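Local structure of galactose-1-phosphate uridylyltransferase (Pyrobaculum aerophilum str. IM2, 6K9Z) at residues Y52-E57 and Q142-P147; A119-F124 and L251-L256; G10-V15 and V149-R154. The protein probably transfers uridylyl groups between UDP-glucose and hexose 1-phosphates, and binds zinc, iron and UDP. The protein carries 1 engineered substitution. All blocks are in the same frame, centred on the assembly; numbering follows the deposited sequence.

Contact 1 of 3, residues Y52-E57 and Q142-P147; sequences YPVVTE and QIYILP. With UDP (uridine-5'-diphosphate), chain G.
Val54 holds CG1 anti to its carbonyl carbon (chi1 -72°), which leaves CG2 in the crowded position between N and C and aims it at Tyr144; the tyrosine, its own CG anti to the carbonyl carbon (chi1 -65°), swings its ring out beneath that methyl. The two side chains cross at about a right angle. Val54 CG2 lies over one face of the ring, 3.8 Å from the centroid of Tyr144 and 17° off the normal, a CH-pi contact in which Tyr144 CE1 is the nearest ring atom, 3.6 Å from Val54 CG2. UDP O2B, on the beta phosphate, lies in the plane of the ring, at its edge, and Tyr144 OH donates to it over 2.7 Å. One residue on, the branches of Val55 divide: CG2 rests 3.6 Å from Ile145 O, while CG1 meets Leu146 CD2 at 4.1 Å and borders the ring of Pro147. Tyr52 touches the ribose, CD2 at its ring edge lying 3.2 Å from UDP O2'. The pocket is thus walled by a loop and a strand together. Strand 140-146 runs between strands 76-81 and 121-128 of the large antiparallel sheet, Phe125 meets Tyr144 edge-to-face, and Leu291 of the second subunit packs on Tyr144 and Leu146.

Contact 2 of 3, residues A119-F124 and L251-L256; sequences AAYFLF and LHQAPL. With FE (Fe (III) ion), chain E.
Tyr121 lays its ring along the chain that leaves strand 247-252, with CG anti to the backbone N (chi1 -155°), and delivers its hydroxyl to a backbone carbonyl: Tyr121 OH donates to Gln253 O over 2.6 Å, tilted 27° from the carbonyl plane. Water 2 sits over the centre of one ring face, while Tyr121 CD1 lies 3.7 Å from Pro255 CA. Gln253 comes back the other way. Its extended chain carries the amide past the Phe122 ring, the two planes 89° apart, and NE2 donates to Phe122 O at 3.2 Å; the same NE2 is also bonded to Gln110 of helix 96-114. Leu256 spreads its branches under the strand, CD1 reaching Phe122 CB at 4.0 Å and also touching Ala119 CB. At the other end Leu251 CB approaches the edge of the Phe124 ring.

Backbone bonds close both ends, Leu251 N to Phe124 O at 3.1 Å and Leu256 N to Ala120 O at 3.0 Å; between them the chain leaving strand 247-252 draws away from strand 121-128, and water 2 (Phe122 N to Ala254 O) and water 3 (Phe122 O and Phe124 N to Leu251 O) bridge the two. Ala120 and Tyr121 form a classic beta bulge opposite Leu146. This seam joins the N- and C-terminal halves of the sheet.

His252 turns from the seam to bind the iron through ND1 at 2.2 Å, with Glu156, His266 and Glu268 completing the protein ligands. With both ring nitrogens engaged, the rotation of the imidazole would be fixed, and the iron on ND1 would probably polarise the N-H at NE2 and strengthen its hydrogen bond to Gly288 O of the second subunit.

Contact 3 of 3, residues G10-V15 and V149-R154; sequences GEYILV and VPPRVR
Tyr12, on strand 12-15, outermost within its own chain in a small antiparallel sheet, packs against the N-terminal turn of helix 151-167, where Pro150 is the N-cap and Pro151 the first helical residue. The apolar part of this strand-to-helix contact centres on the Pro151 ring. Its CG lies 3.7 Å from Glu11 CA and 3.9 Å from Tyr12 CD2, so the proline ring packs where the chain enters the strand. Gly10 O stands above the centre of one face of the Tyr12 ring.

The polar part lies at the ring's outer edge. With CG anti to the carbonyl carbon (chi1 -63°), Tyr12 leans toward the helix and meets the guanidinium of Arg154 across a 59° angle between the planes. Tyr12 OH and Arg154 NH2 are 3.0 Å apart, but the angle is too poor for a hydrogen bond. Replacing Tyr12 with an alanine would probably leave Pro151 CG without its aromatic neighbour and the guanidinium freer to shift.

Charge pairs reach across the dimer: Arg152 forms a salt bridge with Glu11 of the second subunit, and Glu11 with Arg152 of that subunit, while Glu11 OE1 also bonds Thr9. Strand 12-15 pairs in parallel with a strand of the second subunit, so the sheet runs on across the interface.

Within the helix turn, Arg154 N bonds Pro150 O. The Arg154 chain, bent at chi3, curls back over Val149, and NH1 makes a weak bond to Val149 O, 2.7 Å long with an N-H...O angle of 120°.

Overall arrangement
The three contacts lie 12 to 13 Å apart between centres. Contacts 1 and 2 share the large antiparallel sheet through neighbouring strands 140-146 and 121-128, and Leu146 O and Tyr144 O probably accept hydrogen bonds from Ala120 N and Leu123 N. Contact 3 adds a small sheet, joined to contact 1 by Leu14 against Val54 and to contact 2 by Pro150 and Val153 against Tyr121. Along the chain contact 1 is nested within the loop closed by contact 3, whereas contact 2 crosses both. All three touch the second subunit, so the UDP pocket, the iron site and the dimer interface are connected through one continuous set of contacts.

Contact 1 of 3, residues Y52-E57 and Q142-P147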
# COMPACT_ATOMS: atom_id res chain seq x y z
N TYR A 52 1.84 -3.40 22.57
CA TYR A 52 2.51 -4.37 21.66
C TYR A 52 3.43 -3.56 20.75
O TYR A 52 3.01 -3.20 19.64
CB TYR A 52 1.45 -5.14 20.87
CG TYR A 52 0.35 -5.70 21.73
CD1 TYR A 52 0.56 -6.84 22.49
CD2 TYR A 52 -0.88 -5.08 21.82
CE1 TYR A 52 -0.44 -7.36 23.29
CE2 TYR A 52 -1.89 -5.59 22.62
CZ TYR A 52 -1.67 -6.73 23.36
OH TYR A 52 -2.65 -7.24 24.16
N PRO A 53 4.65 -3.30 21.21
CA PRO A 53 5.56 -2.44 20.47
C PRO A 53 6.30 -3.15 19.34
O PRO A 53 6.80 -4.26 19.53
CB PRO A 53 6.54 -1.97 21.53
CG PRO A 53 6.57 -3.07 22.55
CD PRO A 53 5.19 -3.69 22.53
N VAL A 54 6.23 -2.56 18.14
CA VAL A 54 6.93 -3.05 16.92
C VAL A 54 8.43 -2.84 17.10
O VAL A 54 9.22 -3.60 16.51
CB VAL A 54 6.39 -2.39 15.64
CG1 VAL A 54 5.00 -2.92 15.30
CG2 VAL A 54 6.39 -0.88 15.73
N VAL A 55 8.80 -1.79 17.84
CA VAL A 55 10.21 -1.47 18.17
C VAL A 55 10.31 -1.20 19.68
O VAL A 55 9.32 -0.71 20.25
CB VAL A 55 10.72 -0.27 17.34
CG1 VAL A 55 11.09 -0.67 15.92
CG2 VAL A 55 9.72 0.88 17.34
N THR A 56 11.45 -1.53 20.29
CA THR A 56 11.66 -1.30 21.74
C THR A 56 13.09 -0.83 22.01
O THR A 56 13.95 -0.98 21.14
CB THR A 56 11.37 -2.55 22.59
OG1 THR A 56 11.60 -3.73 21.83
CG2 THR A 56 9.97 -2.57 23.16
N GLU A 57 13.29 -0.25 23.20
CA GLU A 57 14.61 0.26 23.64
C GLU A 57 15.60 -0.91 23.73
O GLU A 57 16.80 -0.68 23.50
CB GLU A 57 14.49 0.98 24.98
CG GLU A 57 15.80 1.55 25.48
CD GLU A 57 16.18 2.88 24.86
OE1 GLU A 57 15.44 3.35 23.97
OE2 GLU A 57 17.21 3.45 25.27
N GLN A 142 -0.49 7.59 16.61
CA GLN A 142 0.65 6.70 16.90
C GLN A 142 1.93 7.43 16.51
O GLN A 142 1.94 8.19 15.55
CB GLN A 142 0.49 5.35 16.18
CG GLN A 142 -0.67 4.48 16.71
CD GLN A 142 -0.60 3.08 16.16
OE1 GLN A 142 0.32 2.28 16.45
NE2 GLN A 142 -1.60 2.77 15.37
N ILE A 143 2.98 7.11 17.24
CA ILE A 143 4.37 7.47 16.86
C ILE A 143 5.23 6.20 16.82
O ILE A 143 5.22 5.45 17.81
CB ILE A 143 4.95 8.47 17.87
CG1 ILE A 143 4.18 9.79 17.92
CG2 ILE A 143 6.42 8.71 17.51
CD1 ILE A 143 4.33 10.54 19.23
N TYR A 144 5.99 6.00 15.75
CA TYR A 144 7.10 5.03 15.74
C TYR A 144 8.37 5.86 15.67
O TYR A 144 8.52 6.68 14.74
CB TYR A 144 7.06 4.09 14.54
CG TYR A 144 5.90 3.13 14.41
CD1 TYR A 144 5.09 2.75 15.47
CD2 TYR A 144 5.65 2.56 13.16
CE1 TYR A 144 4.06 1.84 15.30
CE2 TYR A 144 4.63 1.64 12.99
CZ TYR A 144 3.83 1.27 14.06
OH TYR A 144 2.81 0.40 13.92
N ILE A 145 9.25 5.66 16.63
CA ILE A 145 10.63 6.20 16.59
C ILE A 145 11.48 5.02 16.12
O ILE A 145 11.53 4.00 16.81
CB ILE A 145 11.05 6.72 17.98
CG1 ILE A 145 10.11 7.86 18.42
CG2 ILE A 145 12.47 7.21 17.94
CD1 ILE A 145 10.31 8.39 19.80
N LEU A 146 12.05 5.15 14.93
CA LEU A 146 12.63 4.02 14.20
C LEU A 146 14.13 4.17 13.98
O LEU A 146 14.63 5.29 13.81
CB LEU A 146 11.95 3.93 12.84
CG LEU A 146 10.43 3.71 12.86
CD1 LEU A 146 9.86 4.13 11.52
CD2 LEU A 146 10.14 2.27 13.21
N PRO A 147 14.82 3.04 13.80
CA PRO A 147 16.23 3.04 13.46
C PRO A 147 16.51 3.16 11.95
O PRO A 147 17.69 3.12 11.61
CB PRO A 147 16.69 1.67 13.97
CG PRO A 147 15.49 0.79 13.72
CD PRO A 147 14.29 1.67 13.96
N1 UDP G . -2.93 -0.46 21.95
C2 UDP G . -2.25 -0.31 23.17
N3 UDP G . -2.75 -0.81 24.30
C4 UDP G . -3.87 -1.50 24.26
C5 UDP G . -4.55 -1.70 23.10
C6 UDP G . -4.04 -1.17 21.94
O2 UDP G . -1.23 0.31 23.28
O4 UDP G . -4.32 -1.96 25.29
C1' UDP G . -2.43 0.01 20.68
C2' UDP G . -2.23 -1.31 19.93
O2' UDP G . -1.24 -2.20 20.39
C3' UDP G . -1.97 -0.86 18.52
C4' UDP G . -2.89 0.27 18.40
O4' UDP G . -3.31 0.59 19.73
O3' UDP G . -0.66 -0.51 18.25
C5' UDP G . -3.86 -0.39 17.43
O5' UDP G . -3.23 -0.71 16.17
PA UDP G . -2.17 -1.88 15.67
O1A UDP G . -2.39 -3.21 16.34
O2A UDP G . -2.50 -2.04 14.22
O3A UDP G . -0.68 -1.25 15.90
PB UDP G . 0.76 -1.83 15.95
O1B UDP G . 0.64 -2.66 17.07
O2B UDP G . 1.70 -0.71 16.11
O3B UDP G . 0.96 -2.60 14.78

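Contact 2 of 3, residues A119-F124 and L251-L256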
# COMPACT_ATOMS: atom_id res chain seq x y z
N ALA A 119 17.83 7.02 17.04
CA ALA A 119 16.55 7.28 16.35
C ALA A 119 16.84 7.92 14.98
O ALA A 119 17.21 9.12 14.94
CB ALA A 119 15.67 8.14 17.22
N ALA A 120 16.64 7.20 13.90
CA ALA A 120 16.78 7.73 12.52
C ALA A 120 15.54 8.52 12.08
O ALA A 120 15.64 9.43 11.22
CB ALA A 120 17.06 6.61 11.56
N TYR A 121 14.37 8.20 12.62
CA TYR A 121 13.10 8.73 12.07
C TYR A 121 12.03 8.79 13.16
O TYR A 121 11.90 7.87 13.98
CB TYR A 121 12.63 7.91 10.85
CG TYR A 121 11.76 8.77 9.98
CD1 TYR A 121 12.30 9.61 9.04
CD2 TYR A 121 10.37 8.75 10.15
CE1 TYR A 121 11.50 10.44 8.28
CE2 TYR A 121 9.56 9.59 9.40
CZ TYR A 121 10.13 10.46 8.50
OH TYR A 121 9.38 11.29 7.73
N PHE A 122 11.24 9.86 13.10
CA PHE A 122 10.06 10.05 13.96
C PHE A 122 8.86 10.00 13.02
O PHE A 122 8.64 10.97 12.27
CB PHE A 122 10.20 11.35 14.75
CG PHE A 122 9.10 11.60 15.76
CD1 PHE A 122 7.89 12.15 15.35
CD2 PHE A 122 9.33 11.39 17.11
CE1 PHE A 122 6.91 12.46 16.29
CE2 PHE A 122 8.37 11.74 18.05
CZ PHE A 122 7.16 12.31 17.63
N LEU A 123 8.09 8.91 13.06
CA LEU A 123 6.92 8.72 12.18
C LEU A 123 5.64 8.92 13.02
O LEU A 123 5.32 8.03 13.85
CB LEU A 123 6.92 7.33 11.55
CG LEU A 123 5.72 7.07 10.62
CD1 LEU A 123 5.81 7.92 9.35
CD2 LEU A 123 5.63 5.60 10.25
N PHE A 124 4.91 10.00 12.76
CA PHE A 124 3.58 10.28 13.37
C PHE A 124 2.49 9.91 12.36
O PHE A 124 2.57 10.39 11.20
CB PHE A 124 3.53 11.76 13.74
CG PHE A 124 2.22 12.23 14.28
CD1 PHE A 124 1.69 11.68 15.41
CD2 PHE A 124 1.57 13.33 13.73
CE1 PHE A 124 0.48 12.09 15.90
CE2 PHE A 124 0.36 13.78 14.26
CZ PHE A 124 -0.19 13.14 15.35
N LEU A 251 2.54 12.10 8.67
CA LEU A 251 3.49 13.23 8.62
C LEU A 251 4.75 12.79 7.88
O LEU A 251 5.46 11.93 8.40
CB LEU A 251 3.84 13.68 10.03
CG LEU A 251 4.93 14.75 10.13
CD1 LEU A 251 4.56 15.93 9.23
CD2 LEU A 251 5.12 15.19 11.58
N HIS A 252 5.01 13.38 6.74
CA HIS A 252 6.25 13.18 5.95
C HIS A 252 7.17 14.34 6.35
O HIS A 252 6.85 15.48 6.00
CB HIS A 252 5.90 13.19 4.47
CG HIS A 252 5.29 11.92 4.02
ND1 HIS A 252 4.91 11.72 2.70
CD2 HIS A 252 5.08 10.77 4.69
CE1 HIS A 252 4.45 10.48 2.59
NE2 HIS A 252 4.51 9.85 3.78
N GLN A 253 8.25 14.02 7.07
CA GLN A 253 9.24 15.04 7.45
C GLN A 253 10.64 14.49 7.19
O GLN A 253 10.83 13.31 6.88
CB GLN A 253 9.00 15.49 8.88
CG GLN A 253 9.25 14.43 9.93
CD GLN A 253 9.17 14.99 11.33
OE1 GLN A 253 9.59 16.10 11.59
NE2 GLN A 253 8.64 14.21 12.27
N ALA A 254 11.63 15.32 7.37
CA ALA A 254 13.03 14.88 7.33
C ALA A 254 13.31 13.82 8.38
O ALA A 254 12.76 13.76 9.49
CB ALA A 254 13.94 16.05 7.54
N PRO A 255 14.35 13.01 8.10
CA PRO A 255 14.90 12.17 9.14
C PRO A 255 15.43 13.03 10.29
O PRO A 255 15.78 14.20 10.07
CB PRO A 255 16.02 11.39 8.49
CG PRO A 255 15.77 11.60 6.99
CD PRO A 255 15.14 12.98 6.85
N LEU A 256 15.59 12.40 11.46
CA LEU A 256 16.24 13.04 12.61
C LEU A 256 17.74 13.05 12.35
O LEU A 256 18.27 12.13 11.72
CB LEU A 256 15.88 12.26 13.88
CG LEU A 256 14.39 12.10 14.09
CD1 LEU A 256 14.13 11.53 15.47
CD2 LEU A 256 13.63 13.41 13.90
FE FE E . 4.93 12.96 0.83
O HOH W 1 18.39 9.54 10.37
O HOH W 2 11.56 12.10 11.33
O HOH W 3 6.35 11.86 10.98
O HOH W 4 4.75 13.77 -1.24

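Contact 3 of 3, residues G10-V15 and V149-R154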
# COMPACT_ATOMS: atom_id res chain seq x y z
N GLY A 10 13.88 -3.02 -0.82
CA GLY A 10 14.40 -2.22 0.31
C GLY A 10 13.34 -1.95 1.34
O GLY A 10 13.57 -1.15 2.30
N GLU A 11 12.14 -2.51 1.22
CA GLU A 11 11.15 -2.25 2.27
C GLU A 11 11.55 -2.99 3.54
O GLU A 11 12.13 -4.07 3.48
CB GLU A 11 9.76 -2.66 1.79
CG GLU A 11 9.31 -1.77 0.66
CD GLU A 11 8.15 -2.35 -0.14
OE1 GLU A 11 8.21 -3.54 -0.46
OE2 GLU A 11 7.25 -1.58 -0.46
N TYR A 12 11.12 -2.45 4.67
CA TYR A 12 11.35 -3.05 6.00
C TYR A 12 10.10 -3.70 6.50
O TYR A 12 9.01 -3.17 6.37
CB TYR A 12 11.81 -1.98 7.00
CG TYR A 12 13.11 -1.35 6.61
CD1 TYR A 12 14.33 -2.03 6.63
CD2 TYR A 12 13.10 -0.06 6.17
CE1 TYR A 12 15.50 -1.43 6.21
CE2 TYR A 12 14.27 0.59 5.81
CZ TYR A 12 15.46 -0.11 5.80
OH TYR A 12 16.48 0.66 5.40
N ILE A 13 10.28 -4.85 7.16
CA ILE A 13 9.18 -5.51 7.88
C ILE A 13 9.56 -5.56 9.37
O ILE A 13 10.60 -6.18 9.72
CB ILE A 13 8.88 -6.91 7.30
CG1 ILE A 13 8.76 -6.85 5.77
CG2 ILE A 13 7.64 -7.51 7.93
CD1 ILE A 13 10.07 -7.06 5.02
N LEU A 14 8.66 -5.07 10.21
CA LEU A 14 8.80 -5.12 11.69
C LEU A 14 8.17 -6.43 12.13
O LEU A 14 6.92 -6.55 12.20
CB LEU A 14 8.17 -3.88 12.34
CG LEU A 14 8.42 -2.54 11.66
CD1 LEU A 14 7.66 -1.40 12.35
CD2 LEU A 14 9.89 -2.18 11.54
N VAL A 15 9.00 -7.46 12.33
CA VAL A 15 8.52 -8.82 12.70
C VAL A 15 8.49 -8.88 14.24
O VAL A 15 9.59 -8.79 14.81
CB VAL A 15 9.43 -9.89 12.08
CG1 VAL A 15 8.95 -11.28 12.45
CG2 VAL A 15 9.49 -9.75 10.57
N VAL A 149 14.80 4.87 8.02
CA VAL A 149 13.88 5.83 7.37
C VAL A 149 12.80 5.03 6.67
O VAL A 149 13.08 4.08 5.93
CB VAL A 149 14.61 6.75 6.39
CG1 VAL A 149 13.65 7.66 5.66
CG2 VAL A 149 15.70 7.54 7.08
N PRO A 150 11.54 5.33 6.92
CA PRO A 150 10.48 4.63 6.19
C PRO A 150 10.65 4.67 4.67
O PRO A 150 10.96 5.74 4.11
CB PRO A 150 9.25 5.41 6.60
CG PRO A 150 9.57 5.95 7.98
CD PRO A 150 11.04 6.31 7.89
N PRO A 151 10.51 3.53 3.94
CA PRO A 151 10.82 3.49 2.51
C PRO A 151 10.11 4.56 1.67
O PRO A 151 10.76 5.10 0.78
CB PRO A 151 10.47 2.06 2.08
CG PRO A 151 10.78 1.27 3.34
CD PRO A 151 10.29 2.16 4.47
N ARG A 152 8.85 4.88 1.97
CA ARG A 152 8.12 5.85 1.12
C ARG A 152 8.76 7.24 1.30
O ARG A 152 8.95 7.95 0.33
CB ARG A 152 6.63 5.89 1.48
CG ARG A 152 5.86 6.97 0.72
CD ARG A 152 4.33 6.93 0.78
NE ARG A 152 3.96 5.75 0.09
CZ ARG A 152 3.87 5.64 -1.21
NH1 ARG A 152 3.99 6.70 -1.97
NH2 ARG A 152 3.59 4.47 -1.74
N VAL A 153 9.17 7.54 2.53
CA VAL A 153 9.83 8.84 2.82
C VAL A 153 11.23 8.83 2.23
O VAL A 153 11.60 9.85 1.64
CB VAL A 153 9.81 9.19 4.32
CG1 VAL A 153 10.59 10.50 4.58
CG2 VAL A 153 8.36 9.27 4.81
N ARG A 154 11.95 7.70 2.28
CA ARG A 154 13.28 7.60 1.64
C ARG A 154 13.13 7.95 0.15
O ARG A 154 14.01 8.65 -0.36
CB ARG A 154 13.91 6.22 1.78
CG ARG A 154 15.31 6.09 1.18
CD ARG A 154 15.95 4.74 1.47
NE ARG A 154 16.47 4.52 2.85
CZ ARG A 154 15.82 3.88 3.89
NH1 ARG A 154 14.57 3.45 3.76
NH2 ARG A 154 16.45 3.69 5.06